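Local coordinates for DUF115 domain-containing protein (Magnetospirillum magneticum AMB-1, PDB 5MU5) that is a Maf glycosyltransferase that probably glycosylates flagellin and is involved in the formation of bacterial flagella, at residues 11-14 and 15-19; 62-65 and 66-70; 159-163 and 164-168; 214-218 and 219-223. All blocks are in the same frame, centred on the assembly; numbering follows the deposited sequence.

Contact 1. Residues 11-14 and 15-19. Unlike the reference sequence in segment 11-14: T13 (reference Ser). Unlike the reference sequence in segment 15-19: N15 (reference Tyr).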
loop_
_atom_site.group_PDB
_atom_site.type_symbol
_atom_site.label_atom_id
_atom_site.label_comp_id
_atom_site.label_asym_id
_atom_site.label_seq_id
_atom_site.Cartn_x
_atom_site.Cartn_y
_atom_site.Cartn_z
ATOM N N LEU A 11 -42.699 1.496 -1.310
ATOM C CA LEU A 11 -41.335 1.678 -0.826
ATOM C C LEU A 11 -40.413 0.574 -1.349
ATOM O O LEU A 11 -39.273 0.852 -1.762
ATOM C CB LEU A 11 -41.302 1.699 0.704
ATOM C CG LEU A 11 -39.908 1.802 1.345
ATOM C CD1 LEU A 11 -39.181 3.076 0.928
ATOM C CD2 LEU A 11 -40.028 1.717 2.856
ATOM N N VAL A 12 -40.903 -0.666 -1.346
ATOM C CA VAL A 12 -40.118 -1.778 -1.867
ATOM C C VAL A 12 -39.780 -1.549 -3.336
ATOM O O VAL A 12 -38.617 -1.615 -3.719
ATOM C CB VAL A 12 -40.821 -3.124 -1.684
ATOM C CG1 VAL A 12 -40.069 -4.232 -2.407
ATOM C CG2 VAL A 12 -40.922 -3.450 -0.197
ATOM N N THR A 13 -40.790 -1.240 -4.133
ATOM C CA THR A 13 -40.603 -0.986 -5.553
ATOM C C THR A 13 -39.660 0.170 -5.770
ATOM O O THR A 13 -38.717 0.050 -6.541
ATOM C CB THR A 13 -41.935 -0.673 -6.228
ATOM O OG1 THR A 13 -42.797 -1.793 -6.063
ATOM C CG2 THR A 13 -41.766 -0.399 -7.730
ATOM N N ALA A 14 -39.904 1.276 -5.077
ATOM C CA ALA A 14 -39.038 2.446 -5.163
ATOM C C ALA A 14 -37.572 2.119 -4.777
ATOM O O ALA A 14 -36.656 2.581 -5.437
ATOM C CB ALA A 14 -39.585 3.575 -4.303
ATOM N N ASN A 15 -37.353 1.337 -3.722
ATOM C CA ASN A 15 -35.992 0.917 -3.356
ATOM C C ASN A 15 -35.385 -0.044 -4.368
ATOM O O ASN A 15 -34.220 0.066 -4.708
ATOM C CB ASN A 15 -35.968 0.230 -1.987
ATOM C CG ASN A 15 -36.209 1.189 -0.843
ATOM O OD1 ASN A 15 -35.899 2.365 -0.936
ATOM N ND2 ASN A 15 -36.741 0.682 0.250
ATOM N N LEU A 16 -36.158 -1.007 -4.843
ATOM C CA LEU A 16 -35.627 -1.963 -5.804
ATOM C C LEU A 16 -35.210 -1.240 -7.073
ATOM O O LEU A 16 -34.153 -1.533 -7.647
ATOM C CB LEU A 16 -36.642 -3.065 -6.110
ATOM C CG LEU A 16 -36.168 -4.151 -7.072
ATOM C CD1 LEU A 16 -34.915 -4.830 -6.536
ATOM C CD2 LEU A 16 -37.263 -5.181 -7.305
ATOM N N GLU A 17 -36.011 -0.272 -7.490
ATOM C CA GLU A 17 -35.682 0.534 -8.669
ATOM C C GLU A 17 -34.346 1.268 -8.489
ATOM O O GLU A 17 -33.514 1.283 -9.388
ATOM C CB GLU A 17 -36.804 1.541 -8.963
ATOM C CG GLU A 17 -38.093 0.908 -9.473
ATOM C CD GLU A 17 -39.295 1.857 -9.476
ATOM O OE1 GLU A 17 -39.249 2.929 -8.829
ATOM O OE2 GLU A 17 -40.309 1.523 -10.125
ATOM N N ALA A 18 -34.156 1.869 -7.316
ATOM C CA ALA A 18 -32.943 2.625 -7.014
ATOM C C ALA A 18 -31.702 1.733 -7.058
ATOM O O ALA A 18 -30.701 2.110 -7.641
ATOM C CB ALA A 18 -33.063 3.303 -5.663
ATOM N N PHE A 19 -31.770 0.553 -6.445
ATOM C CA PHE A 19 -30.667 -0.405 -6.574
ATOM C C PHE A 19 -30.405 -0.760 -8.035
ATOM O O PHE A 19 -29.264 -0.727 -8.472
ATOM C CB PHE A 19 -30.916 -1.674 -5.763
ATOM C CG PHE A 19 -30.573 -1.535 -4.302
ATOM C CD1 PHE A 19 -29.263 -1.700 -3.868
ATOM C CD2 PHE A 19 -31.537 -1.232 -3.379
ATOM C CE1 PHE A 19 -28.936 -1.562 -2.533
ATOM C CE2 PHE A 19 -31.219 -1.105 -2.040
ATOM C CZ PHE A 19 -29.924 -1.275 -1.612
#

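Contact 2. Residues 62-65 and 66-70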
loop_
_atom_site.group_PDB
_atom_site.type_symbol
_atom_site.label_atom_id
_atom_site.label_comp_id
_atom_site.label_asym_id
_atom_site.label_seq_id
_atom_site.Cartn_x
_atom_site.Cartn_y
_atom_site.Cartn_z
ATOM N N ARG A 62 -36.212 -2.657 18.345
ATOM C CA ARG A 62 -36.133 -1.451 17.554
ATOM C C ARG A 62 -35.766 -0.275 18.442
ATOM O O ARG A 62 -34.813 0.448 18.166
ATOM C CB ARG A 62 -37.458 -1.166 16.851
ATOM C CG ARG A 62 -37.459 0.168 16.131
ATOM C CD ARG A 62 -38.747 0.431 15.388
ATOM N NE ARG A 62 -38.587 1.574 14.508
ATOM C CZ ARG A 62 -39.446 1.929 13.565
ATOM N NH1 ARG A 62 -40.566 1.235 13.363
ATOM N NH2 ARG A 62 -39.181 2.992 12.818
ATOM N N LYS A 63 -36.530 -0.081 19.504
ATOM C CA LYS A 63 -36.268 1.002 20.439
ATOM C C LYS A 63 -34.848 0.938 20.997
ATOM O O LYS A 63 -34.215 1.961 21.152
ATOM C CB LYS A 63 -37.273 0.949 21.586
ATOM C CG LYS A 63 -37.112 2.049 22.618
ATOM C CD LYS A 63 -38.150 1.860 23.705
ATOM C CE LYS A 63 -38.058 2.929 24.776
ATOM N NZ LYS A 63 -39.143 2.725 25.773
ATOM N N ARG A 64 -34.362 -0.260 21.303
ATOM C CA ARG A 64 -33.023 -0.435 21.852
ATOM C C ARG A 64 -31.947 0.026 20.857
ATOM O O ARG A 64 -31.066 0.813 21.203
ATOM C CB ARG A 64 -32.799 -1.900 22.256
ATOM C CG ARG A 64 -31.405 -2.223 22.800
ATOM C CD ARG A 64 -31.294 -3.636 23.386
ATOM N NE ARG A 64 -30.274 -3.690 24.453
ATOM C CZ ARG A 64 -30.503 -3.861 25.767
ATOM N NH1 ARG A 64 -31.729 -4.062 26.253
ATOM N NH2 ARG A 64 -29.479 -3.862 26.618
ATOM N N ILE A 65 -32.049 -0.443 19.616
ATOM C CA ILE A 65 -31.067 -0.110 18.597
ATOM C C ILE A 65 -31.107 1.389 18.268
ATOM O O ILE A 65 -30.056 2.019 18.070
ATOM C CB ILE A 65 -31.216 -0.995 17.318
ATOM C CG1 ILE A 65 -29.938 -0.976 16.498
ATOM C CG2 ILE A 65 -32.352 -0.557 16.406
ATOM C CD1 ILE A 65 -28.734 -1.509 17.251
ATOM N N GLU A 66 -32.308 1.961 18.242
ATOM C CA GLU A 66 -32.457 3.382 17.949
ATOM C C GLU A 66 -31.896 4.244 19.065
ATOM O O GLU A 66 -31.319 5.295 18.796
ATOM C CB GLU A 66 -33.916 3.741 17.653
ATOM C CG GLU A 66 -34.379 3.300 16.259
ATOM C CD GLU A 66 -35.828 3.668 15.952
ATOM O OE1 GLU A 66 -36.546 4.136 16.858
ATOM O OE2 GLU A 66 -36.258 3.488 14.798
ATOM N N ASP A 67 -32.062 3.795 20.312
ATOM C CA ASP A 67 -31.538 4.517 21.472
ATOM C C ASP A 67 -30.017 4.472 21.499
ATOM O O ASP A 67 -29.371 5.437 21.907
ATOM C CB ASP A 67 -32.116 3.966 22.804
ATOM C CG ASP A 67 -33.588 4.371 23.038
ATOM O OD1 ASP A 67 -34.073 5.314 22.372
ATOM O OD2 ASP A 67 -34.269 3.741 23.883
ATOM N N MET A 68 -29.442 3.345 21.090
ATOM C CA MET A 68 -27.990 3.229 21.020
ATOM C C MET A 68 -27.416 4.197 20.001
ATOM O O MET A 68 -26.387 4.802 20.264
ATOM C CB MET A 68 -27.556 1.815 20.682
ATOM C CG MET A 68 -27.765 0.867 21.836
ATOM S SD MET A 68 -27.358 -0.838 21.422
ATOM C CE MET A 68 -25.607 -0.701 21.031
ATOM N N ALA A 69 -28.083 4.349 18.857
ATOM C CA ALA A 69 -27.626 5.270 17.816
ATOM C C ALA A 69 -27.710 6.705 18.317
ATOM O O ALA A 69 -26.799 7.493 18.116
ATOM C CB ALA A 69 -28.439 5.093 16.533
ATOM N N THR A 70 -28.802 7.034 18.995
ATOM C CA THR A 70 -28.965 8.355 19.599
ATOM C C THR A 70 -27.934 8.648 20.694
ATOM O O THR A 70 -27.362 9.729 20.745
ATOM C CB THR A 70 -30.359 8.457 20.221
ATOM O OG1 THR A 70 -31.327 8.305 19.185
ATOM C CG2 THR A 70 -30.552 9.791 20.940
#

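Contact 3. Residues 159-163 and 164-168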
loop_
_atom_site.group_PDB
_atom_site.type_symbol
_atom_site.label_atom_id
_atom_site.label_comp_id
_atom_site.label_asym_id
_atom_site.label_seq_id
_atom_site.Cartn_x
_atom_site.Cartn_y
_atom_site.Cartn_z
ATOM N N HIS A 159 -34.980 -7.720 3.129
ATOM C CA HIS A 159 -36.114 -7.240 3.930
ATOM C C HIS A 159 -36.033 -5.757 4.208
ATOM O O HIS A 159 -37.064 -5.140 4.419
ATOM C CB HIS A 159 -36.195 -7.944 5.282
ATOM C CG HIS A 159 -36.503 -9.392 5.188
ATOM N ND1 HIS A 159 -37.570 -9.872 4.465
ATOM C CD2 HIS A 159 -35.905 -10.474 5.742
ATOM C CE1 HIS A 159 -37.614 -11.190 4.569
ATOM N NE2 HIS A 159 -36.619 -11.579 5.345
ATOM N N SER A 160 -34.812 -5.200 4.256
ATOM C CA SER A 160 -34.601 -3.758 4.510
ATOM C C SER A 160 -35.242 -2.874 3.427
ATOM O O SER A 160 -35.427 -1.652 3.629
ATOM C CB SER A 160 -33.112 -3.407 4.611
ATOM O OG SER A 160 -32.537 -3.293 3.316
ATOM N N LEU A 161 -35.558 -3.486 2.277
ATOM C CA LEU A 161 -36.297 -2.799 1.220
ATOM C C LEU A 161 -37.666 -2.342 1.713
ATOM O O LEU A 161 -38.220 -1.389 1.183
ATOM C CB LEU A 161 -36.491 -3.690 -0.006
ATOM C CG LEU A 161 -35.241 -4.146 -0.744
ATOM C CD1 LEU A 161 -35.659 -4.800 -2.048
ATOM C CD2 LEU A 161 -34.259 -3.021 -1.005
ATOM N N SER A 162 -38.201 -3.025 2.718
ATOM C CA SER A 162 -39.459 -2.627 3.322
ATOM C C SER A 162 -39.325 -1.517 4.359
ATOM O O SER A 162 -40.316 -0.891 4.710
ATOM C CB SER A 162 -40.131 -3.835 3.983
ATOM O OG SER A 162 -40.440 -4.806 3.010
ATOM N N THR A 163 -38.117 -1.262 4.843
ATOM C CA THR A 163 -37.942 -0.395 6.020
ATOM C C THR A 163 -37.011 0.800 5.891
ATOM O O THR A 163 -37.136 1.740 6.656
ATOM C CB THR A 163 -37.451 -1.218 7.238
ATOM O OG1 THR A 163 -36.358 -2.059 6.854
ATOM C CG2 THR A 163 -38.557 -2.087 7.771
ATOM N N VAL A 164 -36.077 0.770 4.953
ATOM C CA VAL A 164 -35.133 1.855 4.799
ATOM C C VAL A 164 -35.492 2.687 3.578
ATOM O O VAL A 164 -35.984 2.156 2.596
ATOM C CB VAL A 164 -33.734 1.285 4.603
ATOM C CG1 VAL A 164 -32.722 2.387 4.360
ATOM C CG2 VAL A 164 -33.348 0.453 5.809
ATOM N N ASP A 165 -35.231 3.987 3.640
ATOM C CA ASP A 165 -35.363 4.840 2.479
ATOM C C ASP A 165 -34.003 4.817 1.764
ATOM O O ASP A 165 -33.137 5.643 2.012
ATOM C CB ASP A 165 -35.754 6.265 2.883
ATOM C CG ASP A 165 -36.239 7.090 1.698
ATOM O OD1 ASP A 165 -36.000 6.689 0.537
ATOM O OD2 ASP A 165 -36.866 8.145 1.926
ATOM N N TRP A 166 -33.831 3.851 0.870
ATOM C CA TRP A 166 -32.560 3.630 0.207
ATOM C C TRP A 166 -32.135 4.608 -0.887
ATOM O O TRP A 166 -30.941 4.738 -1.171
ATOM C CB TRP A 166 -32.565 2.240 -0.396
ATOM C CG TRP A 166 -32.248 1.170 0.551
ATOM C CD1 TRP A 166 -33.098 0.224 1.042
ATOM C CD2 TRP A 166 -30.970 0.900 1.111
ATOM N NE1 TRP A 166 -32.420 -0.627 1.867
ATOM C CE2 TRP A 166 -31.110 -0.230 1.941
ATOM C CE3 TRP A 166 -29.714 1.508 0.996
ATOM C CZ2 TRP A 166 -30.030 -0.779 2.660
ATOM C CZ3 TRP A 166 -28.637 0.976 1.712
ATOM C CH2 TRP A 166 -28.802 -0.160 2.534
ATOM N N ARG A 167 -33.086 5.263 -1.526
ATOM C CA ARG A 167 -32.766 6.128 -2.649
ATOM C C ARG A 167 -31.795 7.265 -2.323
ATOM O O ARG A 167 -30.857 7.462 -3.059
ATOM C CB ARG A 167 -34.021 6.666 -3.369
ATOM C CG ARG A 167 -33.653 7.636 -4.496
ATOM C CD ARG A 167 -34.753 7.914 -5.496
ATOM N NE ARG A 167 -34.902 6.840 -6.473
ATOM C CZ ARG A 167 -34.182 6.711 -7.588
ATOM N NH1 ARG A 167 -33.215 7.567 -7.895
ATOM N NH2 ARG A 167 -34.416 5.696 -8.400
ATOM N N PRO A 168 -32.028 8.018 -1.235
ATOM C CA PRO A 168 -31.080 9.080 -0.914
ATOM C C PRO A 168 -29.668 8.531 -0.658
ATOM O O PRO A 168 -28.698 9.185 -0.997
ATOM C CB PRO A 168 -31.666 9.699 0.353
ATOM C CG PRO A 168 -33.127 9.384 0.294
ATOM C CD PRO A 168 -33.162 8.001 -0.289
#

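Contact 4. Residues 214-218 and 219-223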
loop_
_atom_site.group_PDB
_atom_site.type_symbol
_atom_site.label_atom_id
_atom_site.label_comp_id
_atom_site.label_asym_id
_atom_site.label_seq_id
_atom_site.Cartn_x
_atom_site.Cartn_y
_atom_site.Cartn_z
ATOM N N VAL A 214 -22.473 -1.317 15.359
ATOM C CA VAL A 214 -22.775 -2.716 15.210
ATOM C C VAL A 214 -24.293 -2.815 15.300
ATOM O O VAL A 214 -24.876 -2.449 16.308
ATOM C CB VAL A 214 -22.056 -3.546 16.299
ATOM C CG1 VAL A 214 -22.554 -4.985 16.317
ATOM C CG2 VAL A 214 -20.542 -3.509 16.082
ATOM N N ALA A 215 -24.933 -3.298 14.234
ATOM C CA ALA A 215 -26.406 -3.300 14.154
ATOM C C ALA A 215 -27.109 -4.337 15.020
ATOM O O ALA A 215 -28.215 -4.109 15.449
ATOM C CB ALA A 215 -26.866 -3.440 12.706
ATOM N N TYR A 216 -26.493 -5.486 15.228
ATOM C CA TYR A 216 -27.061 -6.533 16.048
ATOM C C TYR A 216 -25.898 -7.326 16.598
ATOM O O TYR A 216 -24.738 -7.090 16.207
ATOM C CB TYR A 216 -28.024 -7.412 15.251
ATOM C CG TYR A 216 -27.473 -7.955 13.942
ATOM C CD1 TYR A 216 -26.755 -9.145 13.904
ATOM C CD2 TYR A 216 -27.696 -7.295 12.747
ATOM C CE1 TYR A 216 -26.262 -9.654 12.714
ATOM C CE2 TYR A 216 -27.196 -7.787 11.554
ATOM C CZ TYR A 216 -26.486 -8.972 11.544
ATOM O OH TYR A 216 -26.003 -9.472 10.369
ATOM N N ASN A 217 -26.187 -8.233 17.524
ATOM C CA ASN A 217 -25.130 -8.996 18.190
ATOM C C ASN A 217 -24.640 -10.136 17.345
ATOM O O ASN A 217 -25.429 -10.934 16.836
ATOM C CB ASN A 217 -25.587 -9.527 19.546
ATOM C CG ASN A 217 -25.504 -8.478 20.634
ATOM O OD1 ASN A 217 -24.817 -7.446 20.495
ATOM N ND2 ASN A 217 -26.207 -8.734 21.731
ATOM N N SER A 218 -23.323 -10.206 17.208
ATOM C CA SER A 218 -22.691 -11.200 16.382
ATOM C C SER A 218 -21.234 -11.236 16.734
ATOM O O SER A 218 -20.576 -10.230 16.643
ATOM C CB SER A 218 -22.815 -10.810 14.901
ATOM O OG SER A 218 -21.917 -11.567 14.120
ATOM N N PRO A 219 -20.712 -12.396 17.130
ATOM C CA PRO A 219 -19.242 -12.448 17.274
ATOM C C PRO A 219 -18.485 -11.974 15.978
ATOM O O PRO A 219 -17.465 -11.274 16.045
ATOM C CB PRO A 219 -18.971 -13.934 17.557
ATOM C CG PRO A 219 -20.288 -14.515 17.961
ATOM C CD PRO A 219 -21.343 -13.724 17.260
ATOM N N LEU A 220 -19.011 -12.335 14.813
ATOM C CA LEU A 220 -18.443 -11.928 13.545
ATOM C C LEU A 220 -18.366 -10.403 13.400
ATOM O O LEU A 220 -17.315 -9.862 13.045
ATOM C CB LEU A 220 -19.252 -12.520 12.393
ATOM C CG LEU A 220 -18.733 -12.188 10.995
ATOM C CD1 LEU A 220 -17.352 -12.797 10.720
ATOM C CD2 LEU A 220 -19.753 -12.681 9.997
ATOM N N LEU A 221 -19.462 -9.712 13.705
ATOM C CA LEU A 221 -19.508 -8.263 13.550
ATOM C C LEU A 221 -18.635 -7.568 14.581
ATOM O O LEU A 221 -17.955 -6.587 14.274
ATOM C CB LEU A 221 -20.950 -7.745 13.615
ATOM C CG LEU A 221 -21.818 -8.246 12.438
ATOM C CD1 LEU A 221 -23.224 -7.678 12.526
ATOM C CD2 LEU A 221 -21.204 -7.908 11.077
ATOM N N THR A 222 -18.641 -8.077 15.804
ATOM C CA THR A 222 -17.804 -7.491 16.853
ATOM C C THR A 222 -16.317 -7.576 16.530
ATOM O O THR A 222 -15.602 -6.591 16.680
ATOM C CB THR A 222 -18.084 -8.129 18.207
ATOM O OG1 THR A 222 -19.403 -7.751 18.601
ATOM C CG2 THR A 222 -17.096 -7.614 19.258
ATOM N N ALA A 223 -15.878 -8.746 16.073
ATOM C CA ALA A 223 -14.487 -8.942 15.690
ATOM C C ALA A 223 -14.106 -8.076 14.494
ATOM O O ALA A 223 -12.999 -7.560 14.441
ATOM C CB ALA A 223 -14.213 -10.405 15.375
#

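Contact 1. Residues 11-14 and 15-19
The carbonyl oxygen of L11 receives the backbone N of N15 at 2.8 Å. It is one of a run of i to i+4 bonds in helix 9-22, with L16 N to V12 O, E17 N to T13 O and the longer A18 N to A14 O at 3.2 Å. The side chain of N15 folds back along the helix, its CG anti to its own carbonyl carbon (chi1 -71°), which carries the amide against L11. There CD1 of L11 packs on ND2 of N15 at 3.5 Å, the two chains passing each other at a slant. On the exposed side, CG2 of T13 meets OE2 of E17 at 3.4 Å, a contact of methyl and carboxylate, while OG1 of T13 turns back to the carbonyl of A9. N15 is buried, and three hydrogen bonds grip its amide: ND2 gives to the carbonyls of L161 and V164, and OD1 accepts from W166 N. Helix 9-22 is thus pinned to the 161-166 turn, with F19 edge-to-face on W166, A18 against helix 166-171, and L16 and F19 against helix 24-32.

Contact 2. Residues 62-65 and 66-70
R62 and E66 meet one turn apart on the amphipathic helix 61-71, an i to i+4 salt bridge in which the two flat groups stand nearly upright to one another, their planes 76° apart. The guanidinium offers its edge: NE points at OE2 of E66 over 3.0 Å, almost straight at 172°, with the oxygen in the guanidinium plane. The carboxylate, by contrast, is approached from above its own plane. R62 runs extended from CG to NE, and CG lying opposite the backbone N (chi1 174°) lays the chain along the helix, which brings NE alongside the carboxylate of E66. Its NH1 has a long, weak ion pair with D46, and Y133 packs on both side chains. K63 and D67 repeat the spacing more loosely, CG of K63 touching OD2 of D67 at 3.5 Å while NZ stays 5.3 Å from that same OD2. On the inner side CD1 of I65 comes within 4.4 Å of SD of M68, and I65 and A69 face F213 of strand 211-214, with E66 and A69 packing on helix 134-142. At the far end the carbonyl oxygen of E66 takes two donors from opposite faces of its plane, T70 N at 3.1 Å and T70 OG1 at 3.0 Å.

Contact 3. Residues 159-163 and 164-168
Between helix 154-160 and helix 166-171 the chain turns sharply, and V164 N closes the turn on S160 O at 2.8 Å, an oxygen that T163 N also reaches at 3.0 Å. Beyond it, V164 adopts an extended backbone and carries the chain on to W166. The indole comes back over the turn and presents its edge to S160: NE1 donates to OG at 3.0 Å, with the oxygen close to the ring plane and the bond moderately bent at 149°. OG of S160 sits between its backbone N and carbonyl carbon (chi1 80°), and it is also hydrogen-bonded to the carbonyl of L157. V164 CG1 lies over one indole face, 3.8 Å above the plane and toward the rim, while CD2 of L161 approaches CD1 of W166 at 4.0 Å, the two side chains crossing at about a right angle. A leucine in place of W166 would probably leave S160 OG without its indole donor and V164 CG1 without the flat surface under it. In this largely buried turn the backbone carbonyl of S160, its hydroxyl and the indole N-H thus find partners within the protein.

Contact 4. Residues 214-218 and 219-223
One face of the Y216 ring carries L221 CD1, a CH-pi contact 3.8 Å from the centroid and 22° off the ring normal, the methyl shifted toward the rim beside CE1 and CZ. F156 meets the same ring edge-to-face, and OH is hydrogen-bonded to the carboxylate of E151. The ring gets there because CG of Y216 lies between its backbone N and carbonyl carbon (chi1 51°), which brings the phenol back alongside the start of helix 219-235. L221 points into the bend of the 214-218 loop: besides the tyrosine it packs its CB 4.2 Å from CG1 of V214, at the end of strand 211-214, and its CG 3.7 Å from CB of S218. S218 is the N-cap residue. Its OG, anti to the backbone N, accepts from L221 N at 3.1 Å with an angle of 160°, and its carbonyl oxygen receives T222 N at 3.0 Å; T222 OG1 adds a weak bond to that oxygen. P219 follows the cap as the first helical residue, where its missing N-H costs the helix no bond. With an alanine in place of Y216, L221 CD1 would probably lose the ring face it rests on and E151 its phenol partner. Side-chain capping and apolar packing thus work together: the serine hydroxyl serves an N-H of the first turn that has no earlier helical carbonyl, while V214, Y216 and L221 fold the strand-to-helix connection onto itself, in a setting that is mostly near the surface.

How the contacts relate
Contact 3 is the buried one of the four, contacts 1 and 2 are partly buried along helices, and contact 4 lies at the surface. Contacts 1 and 3 form one unit, their centres about 8 Å apart, since helix 9-22 packs directly on the turn between helices 154-160 and 166-171. Contacts 2 and 4 meet more lightly, with I65 CD1 against the carbonyl of A215, and both adjoin edge strand 211-214 of the parallel sheet. The chemistry differs with place: amide and indole pair buried polar groups in 1 and 3, an ion pair borders the partly exposed helix in 2, and a capping serine with CH-pi packing starts a helix in 4.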